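Local coordinates for protein berberine bridge enzyme-like 28 (Arabidopsis thaliana, PDB 5D79) that is a secreted FAD-dependent oxidoreductase of the berberine bridge enzyme family and is involved in adaptation to salt stress, at residues V280-R292 / V298-V310. Sequence-based numbering, arbitrary orientation.
Sequences VPDDLFIRTTLER and VHALFTGLYIGPV
Asp-283 and Ile-307 meet where a long antiparallel beta hairpin opens out: Ile-307 N donates to Asp-283 O over 2.9 Å. Asp-283 buries the most surface here. Its CG stands anti to its own carbonyl carbon (chi1 -72°), which lays its side chain across that of Ile-307 at about a right angle, OD1 3.6 Å from Ile-307 CB, while its CB rests against CE1 of Tyr-306. Aspartate suits this place, third in the type I turn from Pro-281 to Leu-284, because OD1 also forms a salt bridge with Lys-194. With an alanine here, Lys-194 would probably be left without its charged mate and the flank of Ile-307 uncovered.

At the other end, Glu-291 and His-299 form a hydrogen-bonded pair, one of its two bonds weak. Both have CG between the backbone N and the carbonyl carbon, and the two side chains run alongside each other, the carboxylate and imidazole planes only 17° apart. Contact comes through Glu-291 CG, in plane at the ring edge and 3.7 Å from His-299 NE2. That nitrogen is buried without a hydrogen-bond partner, whereas ND1 bonds to Gln-259. Glu-291 OE2 also lies beside the same ring nitrogen and touches Leu-301 CD2 at 3.6 Å.

Between these ends, paired backbone bonds join Phe-285 with Leu-305, Arg-287 with Thr-303 and Thr-289 with Leu-301. Gly-304 fits opposite Ile-286 because a side chain there would clash with Phe-285 O. On the face bearing Leu-284, Thr-288 OG1 sits 3.2 Å from Phe-302 CD1.

The hairpin forms the middle of a seven-stranded antiparallel sheet, flanked by strands 253-260 and 396-402. Helices 263-276 and 378-388 cover the Leu-290 and Ala-300 face, while Arg-287, on the reverse face, bonds to Thr-401 and extends to about 5 Å from the FAD.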
ATOM      1  N   VAL A 280       9.554  21.404  -5.848  1.00 15.34           N
ATOM      2  CA  VAL A 280      10.664  21.713  -4.948  1.00 13.38           C
ATOM      3  C   VAL A 280      11.757  20.678  -5.149  1.00 15.81           C
ATOM      4  O   VAL A 280      11.525  19.702  -5.851  1.00 16.20           O
ATOM      5  CB  VAL A 280      10.222  21.743  -3.475  1.00 13.08           C
ATOM      6  CG1 VAL A 280       9.406  22.999  -3.192  1.00 14.39           C
ATOM      7  CG2 VAL A 280       9.456  20.479  -3.118  1.00 15.32           C
ATOM      8  N   PRO A 281      12.955  20.879  -4.549  1.00 21.27           N
ATOM      9  CA  PRO A 281      13.985  19.858  -4.789  1.00 16.85           C
ATOM     10  C   PRO A 281      13.556  18.474  -4.327  1.00 15.76           C
ATOM     11  O   PRO A 281      12.678  18.364  -3.473  1.00 17.93           O
ATOM     12  CB  PRO A 281      15.181  20.367  -3.974  1.00 19.80           C
ATOM     13  CG  PRO A 281      15.000  21.836  -3.934  1.00 22.28           C
ATOM     14  CD  PRO A 281      13.512  22.044  -3.825  1.00 22.34           C
ATOM     15  N   ASP A 282      14.161  17.444  -4.919  1.00 14.85           N
ATOM     16  CA  ASP A 282      13.869  16.044  -4.626  1.00 13.50           C
ATOM     17  C   ASP A 282      14.034  15.731  -3.150  1.00 13.84           C
ATOM     18  O   ASP A 282      13.413  14.807  -2.631  1.00 16.71           O
ATOM     19  CB  ASP A 282      14.784  15.119  -5.432  1.00 13.39           C
ATOM     20  CG  ASP A 282      14.429  15.066  -6.894  1.00 24.75           C
ATOM     21  OD1 ASP A 282      13.505  15.793  -7.312  1.00 29.32           O
ATOM     22  OD2 ASP A 282      15.093  14.310  -7.639  1.00 27.71           O
ATOM     23  N   ASP A 283      14.895  16.497  -2.491  1.00 16.58           N
ATOM     24  CA  ASP A 283      15.195  16.311  -1.069  1.00 21.82           C
ATOM     25  C   ASP A 283      14.044  16.720  -0.131  1.00 14.23           C
ATOM     26  O   ASP A 283      14.003  16.293   1.014  1.00 14.34           O
ATOM     27  CB  ASP A 283      16.467  17.091  -0.696  1.00 21.96           C
ATOM     28  CG  ASP A 283      17.736  16.455  -1.251  1.00 22.94           C
ATOM     29  OD1 ASP A 283      17.754  15.218  -1.426  1.00 22.00           O
ATOM     30  OD2 ASP A 283      18.716  17.191  -1.508  1.00 23.15           O
ATOM     31  N   LEU A 284      13.114  17.527  -0.633  1.00 16.12           N
ATOM     32  CA  LEU A 284      12.014  18.053   0.173  1.00 16.86           C
ATOM     33  C   LEU A 284      10.664  17.379  -0.097  1.00 13.45           C
ATOM     34  O   LEU A 284      10.126  17.447  -1.198  1.00 13.75           O
ATOM     35  CB  LEU A 284      11.871  19.569  -0.042  1.00 17.72           C
ATOM     36  CG  LEU A 284      10.788  20.286   0.774  1.00 17.58           C
ATOM     37  CD1 LEU A 284      10.943  19.966   2.254  1.00 15.96           C
ATOM     38  CD2 LEU A 284      10.858  21.794   0.561  1.00 17.92           C
ATOM     39  N   PHE A 285      10.126  16.758   0.946  1.00 10.42           N
ATOM     40  CA  PHE A 285       8.825  16.112   0.928  1.00 13.73           C
ATOM     41  C   PHE A 285       7.861  16.907   1.782  1.00 16.95           C
ATOM     42  O   PHE A 285       8.094  17.050   2.973  1.00 19.51           O
ATOM     43  CB  PHE A 285       8.936  14.676   1.459  1.00 14.33           C
ATOM     44  CG  PHE A 285       7.611  13.964   1.603  1.00 14.71           C
ATOM     45  CD1 PHE A 285       7.028  13.327   0.521  1.00 10.54           C
ATOM     46  CD2 PHE A 285       6.954  13.926   2.828  1.00 18.49           C
ATOM     47  CE1 PHE A 285       5.810  12.669   0.658  1.00  8.68           C
ATOM     48  CE2 PHE A 285       5.738  13.265   2.967  1.00 14.02           C
ATOM     49  CZ  PHE A 285       5.172  12.637   1.881  1.00 10.36           C
ATOM     50  N   ILE A 286       6.789  17.423   1.185  1.00 14.38           N
ATOM     51  CA  ILE A 286       5.786  18.182   1.932  1.00 14.57           C
ATOM     52  C   ILE A 286       4.360  17.651   1.713  1.00 15.01           C
ATOM     53  O   ILE A 286       3.763  17.836   0.647  1.00 19.67           O
ATOM     54  CB  ILE A 286       5.795  19.691   1.560  1.00 28.13           C
ATOM     55  CG1 ILE A 286       7.161  20.150   1.072  1.00 27.86           C
ATOM     56  CG2 ILE A 286       5.338  20.556   2.736  1.00 26.44           C
ATOM     57  CD1 ILE A 286       7.104  21.526   0.504  1.00 27.26           C
ATOM     58  N   ARG A 287       3.819  17.024   2.746  1.00 12.98           N
ATOM     59  CA  ARG A 287       2.467  16.467   2.729  1.00 16.75           C
ATOM     60  C   ARG A 287       1.447  17.368   3.455  1.00 19.23           C
ATOM     61  O   ARG A 287       1.767  18.045   4.430  1.00 21.66           O
ATOM     62  CB  ARG A 287       2.487  15.060   3.353  1.00 15.47           C
ATOM     63  CG  ARG A 287       1.154  14.589   3.955  1.00 22.58           C
ATOM     64  CD  ARG A 287       1.156  13.099   4.311  1.00 26.99           C
ATOM     65  NE  ARG A 287       1.369  12.258   3.128  1.00 30.07           N
ATOM     66  CZ  ARG A 287       1.611  10.951   3.178  1.00 31.60           C
ATOM     67  NH1 ARG A 287       1.667  10.335   4.357  1.00 41.83           N
ATOM     68  NH2 ARG A 287       1.805  10.261   2.064  1.00 21.45           N
ATOM     69  N   THR A 288       0.218  17.384   2.953  1.00 17.40           N
ATOM     70  CA  THR A 288      -0.866  18.116   3.574  1.00 12.56           C
ATOM     71  C   THR A 288      -1.952  17.127   3.979  1.00 16.17           C
ATOM     72  O   THR A 288      -2.444  16.350   3.158  1.00 17.93           O
ATOM     73  CB  THR A 288      -1.453  19.189   2.618  1.00 24.73           C
ATOM     74  OG1 THR A 288      -0.454  20.179   2.312  1.00 22.24           O
ATOM     75  CG2 THR A 288      -2.665  19.871   3.236  1.00 25.93           C
ATOM     76  N   THR A 289      -2.313  17.133   5.251  1.00 17.51           N
ATOM     77  CA  THR A 289      -3.402  16.289   5.705  1.00 16.59           C
ATOM     78  C   THR A 289      -4.509  17.133   6.308  1.00 18.08           C
ATOM     79  O   THR A 289      -4.291  17.924   7.222  1.00 17.03           O
ATOM     80  CB  THR A 289      -2.939  15.267   6.745  1.00 18.67           C
ATOM     81  OG1 THR A 289      -1.758  14.608   6.271  1.00 16.14           O
ATOM     82  CG2 THR A 289      -4.053  14.243   7.020  1.00 17.07           C
ATOM     83  N   LEU A 290      -5.704  16.962   5.780  1.00 20.06           N
ATOM     84  CA  LEU A 290      -6.871  17.570   6.364  1.00 17.28           C
ATOM     85  C   LEU A 290      -7.569  16.547   7.252  1.00 13.55           C
ATOM     86  O   LEU A 290      -7.869  15.437   6.812  1.00 16.89           O
ATOM     87  CB  LEU A 290      -7.797  18.065   5.270  1.00 17.03           C
ATOM     88  CG  LEU A 290      -7.140  18.995   4.268  1.00 18.69           C
ATOM     89  CD1 LEU A 290      -8.206  19.525   3.327  1.00 21.58           C
ATOM     90  CD2 LEU A 290      -6.474  20.121   4.994  1.00 17.86           C
ATOM     91  N   GLU A 291      -7.809  16.915   8.506  1.00 15.06           N
ATOM     92  CA  GLU A 291      -8.338  15.977   9.492  1.00 17.89           C
ATOM     93  C   GLU A 291      -8.743  16.717  10.759  1.00 21.49           C
ATOM     94  O   GLU A 291      -8.531  17.920  10.863  1.00 23.10           O
ATOM     95  CB  GLU A 291      -7.298  14.914   9.833  1.00 16.22           C
ATOM     96  CG  GLU A 291      -6.100  15.522  10.502  1.00 24.02           C
ATOM     97  CD  GLU A 291      -5.074  14.511  10.886  1.00 30.24           C
ATOM     98  OE1 GLU A 291      -5.272  13.322  10.578  1.00 37.67           O
ATOM     99  OE2 GLU A 291      -4.071  14.911  11.500  1.00 29.39           O
ATOM    100  N   ARG A 292      -9.316  15.993  11.718  1.00 23.39           N
ATOM    101  CA  ARG A 292      -9.624  16.558  13.030  1.00 30.23           C
ATOM    102  C   ARG A 292      -8.381  16.735  13.883  1.00 30.95           C
ATOM    103  O   ARG A 292      -7.416  15.979  13.764  1.00 31.46           O
ATOM    104  CB  ARG A 292     -10.606  15.673  13.799  1.00 34.76           C
ATOM    105  CG  ARG A 292     -12.004  15.630  13.255  1.00 36.91           C
ATOM    106  CD  ARG A 292     -12.772  16.927  13.466  1.00 35.01           C
ATOM    107  NE  ARG A 292     -14.021  16.866  12.715  1.00 35.28           N
ATOM    108  CZ  ARG A 292     -15.177  16.457  13.225  1.00 38.10           C
ATOM    109  NH1 ARG A 292     -15.249  16.106  14.505  1.00 42.96           N
ATOM    110  NH2 ARG A 292     -16.263  16.415  12.461  1.00 34.07           N
ATOM    111  N   VAL A 298     -11.508  20.856  12.569  1.00 28.11           N
ATOM    112  CA  VAL A 298     -10.771  20.623  11.338  1.00 23.07           C
ATOM    113  C   VAL A 298      -9.543  21.529  11.270  1.00 22.49           C
ATOM    114  O   VAL A 298      -9.605  22.724  11.576  1.00 21.85           O
ATOM    115  CB  VAL A 298     -11.670  20.851  10.107  1.00 21.60           C
ATOM    116  CG1 VAL A 298     -10.934  20.517   8.821  1.00 17.17           C
ATOM    117  CG2 VAL A 298     -12.919  20.018  10.229  1.00 22.61           C
ATOM    118  N   HIS A 299      -8.420  20.946  10.877  1.00 20.69           N
ATOM    119  CA  HIS A 299      -7.220  21.720  10.681  1.00 20.78           C
ATOM    120  C   HIS A 299      -6.450  21.152   9.496  1.00 18.91           C
ATOM    121  O   HIS A 299      -6.730  20.039   9.062  1.00 18.47           O
ATOM    122  CB  HIS A 299      -6.372  21.737  11.964  1.00 21.63           C
ATOM    123  CG  HIS A 299      -5.642  20.459  12.258  1.00 21.89           C
ATOM    124  ND1 HIS A 299      -4.659  20.381  13.220  1.00 22.00           N
ATOM    125  CD2 HIS A 299      -5.743  19.215  11.728  1.00 24.15           C
ATOM    126  CE1 HIS A 299      -4.182  19.149  13.266  1.00 24.21           C
ATOM    127  NE2 HIS A 299      -4.820  18.422  12.367  1.00 24.35           N
ATOM    128  N   ALA A 300      -5.512  21.938   8.963  1.00 19.23           N
ATOM    129  CA  ALA A 300      -4.559  21.482   7.955  1.00 17.50           C
ATOM    130  C   ALA A 300      -3.219  21.209   8.610  1.00 21.15           C
ATOM    131  O   ALA A 300      -2.631  22.093   9.225  1.00 22.47           O
ATOM    132  CB  ALA A 300      -4.395  22.505   6.845  1.00 17.57           C
ATOM    133  N   LEU A 301      -2.745  19.980   8.466  1.00 21.14           N
ATOM    134  CA  LEU A 301      -1.468  19.565   9.011  1.00 20.90           C
ATOM    135  C   LEU A 301      -0.429  19.421   7.889  1.00 18.24           C
ATOM    136  O   LEU A 301      -0.521  18.527   7.055  1.00 19.79           O
ATOM    137  CB  LEU A 301      -1.636  18.251   9.771  1.00 23.43           C
ATOM    138  CG  LEU A 301      -0.620  17.891  10.848  1.00 31.50           C
ATOM    139  CD1 LEU A 301      -0.715  18.869  12.023  1.00 34.76           C
ATOM    140  CD2 LEU A 301      -0.844  16.450  11.297  1.00 33.13           C
ATOM    141  N   PHE A 302       0.547  20.318   7.874  1.00 18.16           N
ATOM    142  CA  PHE A 302       1.656  20.250   6.940  1.00 16.35           C
ATOM    143  C   PHE A 302       2.873  19.612   7.594  1.00 21.37           C
ATOM    144  O   PHE A 302       3.498  20.199   8.475  1.00 19.46           O
ATOM    145  CB  PHE A 302       1.999  21.637   6.438  1.00 11.66           C
ATOM    146  CG  PHE A 302       0.829  22.372   5.888  1.00 21.30           C
ATOM    147  CD1 PHE A 302       0.461  22.213   4.560  1.00 24.43           C
ATOM    148  CD2 PHE A 302       0.076  23.206   6.697  1.00 20.71           C
ATOM    149  CE1 PHE A 302      -0.634  22.886   4.045  1.00 25.48           C
ATOM    150  CE2 PHE A 302      -1.018  23.875   6.189  1.00 23.41           C
ATOM    151  CZ  PHE A 302      -1.375  23.717   4.862  1.00 23.96           C
ATOM    152  N   THR A 303       3.195  18.398   7.162  1.00 20.48           N
ATOM    153  CA  THR A 303       4.336  17.664   7.686  1.00 18.70           C
ATOM    154  C   THR A 303       5.288  17.330   6.548  1.00 19.85           C
ATOM    155  O   THR A 303       4.887  17.204   5.388  1.00 16.67           O
ATOM    156  CB  THR A 303       3.908  16.375   8.394  1.00 15.21           C
ATOM    157  OG1 THR A 303       3.145  15.571   7.491  1.00 16.31           O
ATOM    158  CG2 THR A 303       3.062  16.713   9.576  1.00 17.26           C
ATOM    159  N   GLY A 304       6.561  17.190   6.872  1.00 19.11           N
ATOM    160  CA  GLY A 304       7.539  16.967   5.835  1.00 19.04           C
ATOM    161  C   GLY A 304       8.846  16.378   6.290  1.00 17.48           C
ATOM    162  O   GLY A 304       9.173  16.389   7.470  1.00 19.11           O
ATOM    163  N   LEU A 305       9.584  15.854   5.324  1.00 18.03           N
ATOM    164  CA  LEU A 305      10.886  15.265   5.553  1.00 15.53           C
ATOM    165  C   LEU A 305      11.851  15.903   4.566  1.00 15.02           C
ATOM    166  O   LEU A 305      11.633  15.879   3.356  1.00 12.76           O
ATOM    167  CB  LEU A 305      10.840  13.744   5.386  1.00 14.31           C
ATOM    168  CG  LEU A 305      12.206  13.060   5.366  1.00 15.01           C
ATOM    169  CD1 LEU A 305      12.836  13.125   6.715  1.00 16.45           C
ATOM    170  CD2 LEU A 305      12.096  11.628   4.911  1.00 15.28           C
ATOM    171  N   TYR A 306      12.902  16.509   5.092  1.00 15.83           N
ATOM    172  CA  TYR A 306      13.913  17.090   4.242  1.00 17.22           C
ATOM    173  C   TYR A 306      15.196  16.280   4.370  1.00 19.44           C
ATOM    174  O   TYR A 306      15.677  16.045   5.488  1.00 19.87           O
ATOM    175  CB  TYR A 306      14.139  18.554   4.612  1.00 19.08           C
ATOM    176  CG  TYR A 306      15.201  19.228   3.782  1.00 20.12           C
ATOM    177  CD1 TYR A 306      14.973  19.537   2.447  1.00 19.64           C
ATOM    178  CD2 TYR A 306      16.427  19.550   4.332  1.00 19.02           C
ATOM    179  CE1 TYR A 306      15.940  20.148   1.691  1.00 19.96           C
ATOM    180  CE2 TYR A 306      17.400  20.162   3.583  1.00 19.67           C
ATOM    181  CZ  TYR A 306      17.155  20.459   2.266  1.00 19.74           C
ATOM    182  OH  TYR A 306      18.135  21.073   1.529  1.00 21.07           O
ATOM    183  N   ILE A 307      15.733  15.833   3.232  1.00 17.25           N
ATOM    184  CA  ILE A 307      16.983  15.067   3.222  1.00 18.68           C
ATOM    185  C   ILE A 307      18.190  16.014   3.268  1.00 19.48           C
ATOM    186  O   ILE A 307      18.866  16.238   2.259  1.00 20.17           O
ATOM    187  CB  ILE A 307      17.079  14.151   1.984  1.00 16.73           C
ATOM    188  CG1 ILE A 307      15.769  13.438   1.760  1.00 12.66           C
ATOM    189  CG2 ILE A 307      18.158  13.108   2.167  1.00 17.54           C
ATOM    190  CD1 ILE A 307      15.404  12.542   2.895  1.00 16.64           C
ATOM    191  N   GLY A 308      18.445  16.564   4.455  1.00 19.35           N
ATOM    192  CA  GLY A 308      19.499  17.540   4.661  1.00 20.49           C
ATOM    193  C   GLY A 308      19.298  18.282   5.972  1.00 22.37           C
ATOM    194  O   GLY A 308      18.357  17.977   6.708  1.00 19.81           O
ATOM    195  N   PRO A 309      20.177  19.261   6.263  1.00 22.29           N
ATOM    196  CA  PRO A 309      20.255  20.039   7.513  1.00 27.56           C
ATOM    197  C   PRO A 309      19.110  21.033   7.706  1.00 25.26           C
ATOM    198  O   PRO A 309      18.500  21.457   6.727  1.00 21.35           O
ATOM    199  CB  PRO A 309      21.583  20.809   7.376  1.00 28.92           C
ATOM    200  CG  PRO A 309      22.308  20.169   6.256  1.00 27.36           C
ATOM    201  CD  PRO A 309      21.267  19.610   5.341  1.00 24.62           C
ATOM    202  N   VAL A 310      18.857  21.435   8.949  1.00 22.87           N
ATOM    203  CA  VAL A 310      17.730  22.308   9.221  1.00 19.31           C
ATOM    204  C   VAL A 310      17.900  23.701   8.606  1.00 20.88           C
ATOM    205  O   VAL A 310      16.932  24.290   8.147  1.00 23.88           O
ATOM    206  CB  VAL A 310      17.476  22.436  10.731  1.00 17.72           C
ATOM    207  CG1 VAL A 310      18.733  22.870  11.467  1.00 21.19           C
ATOM    208  CG2 VAL A 310      16.312  23.383  10.990  1.00 16.77           C
TER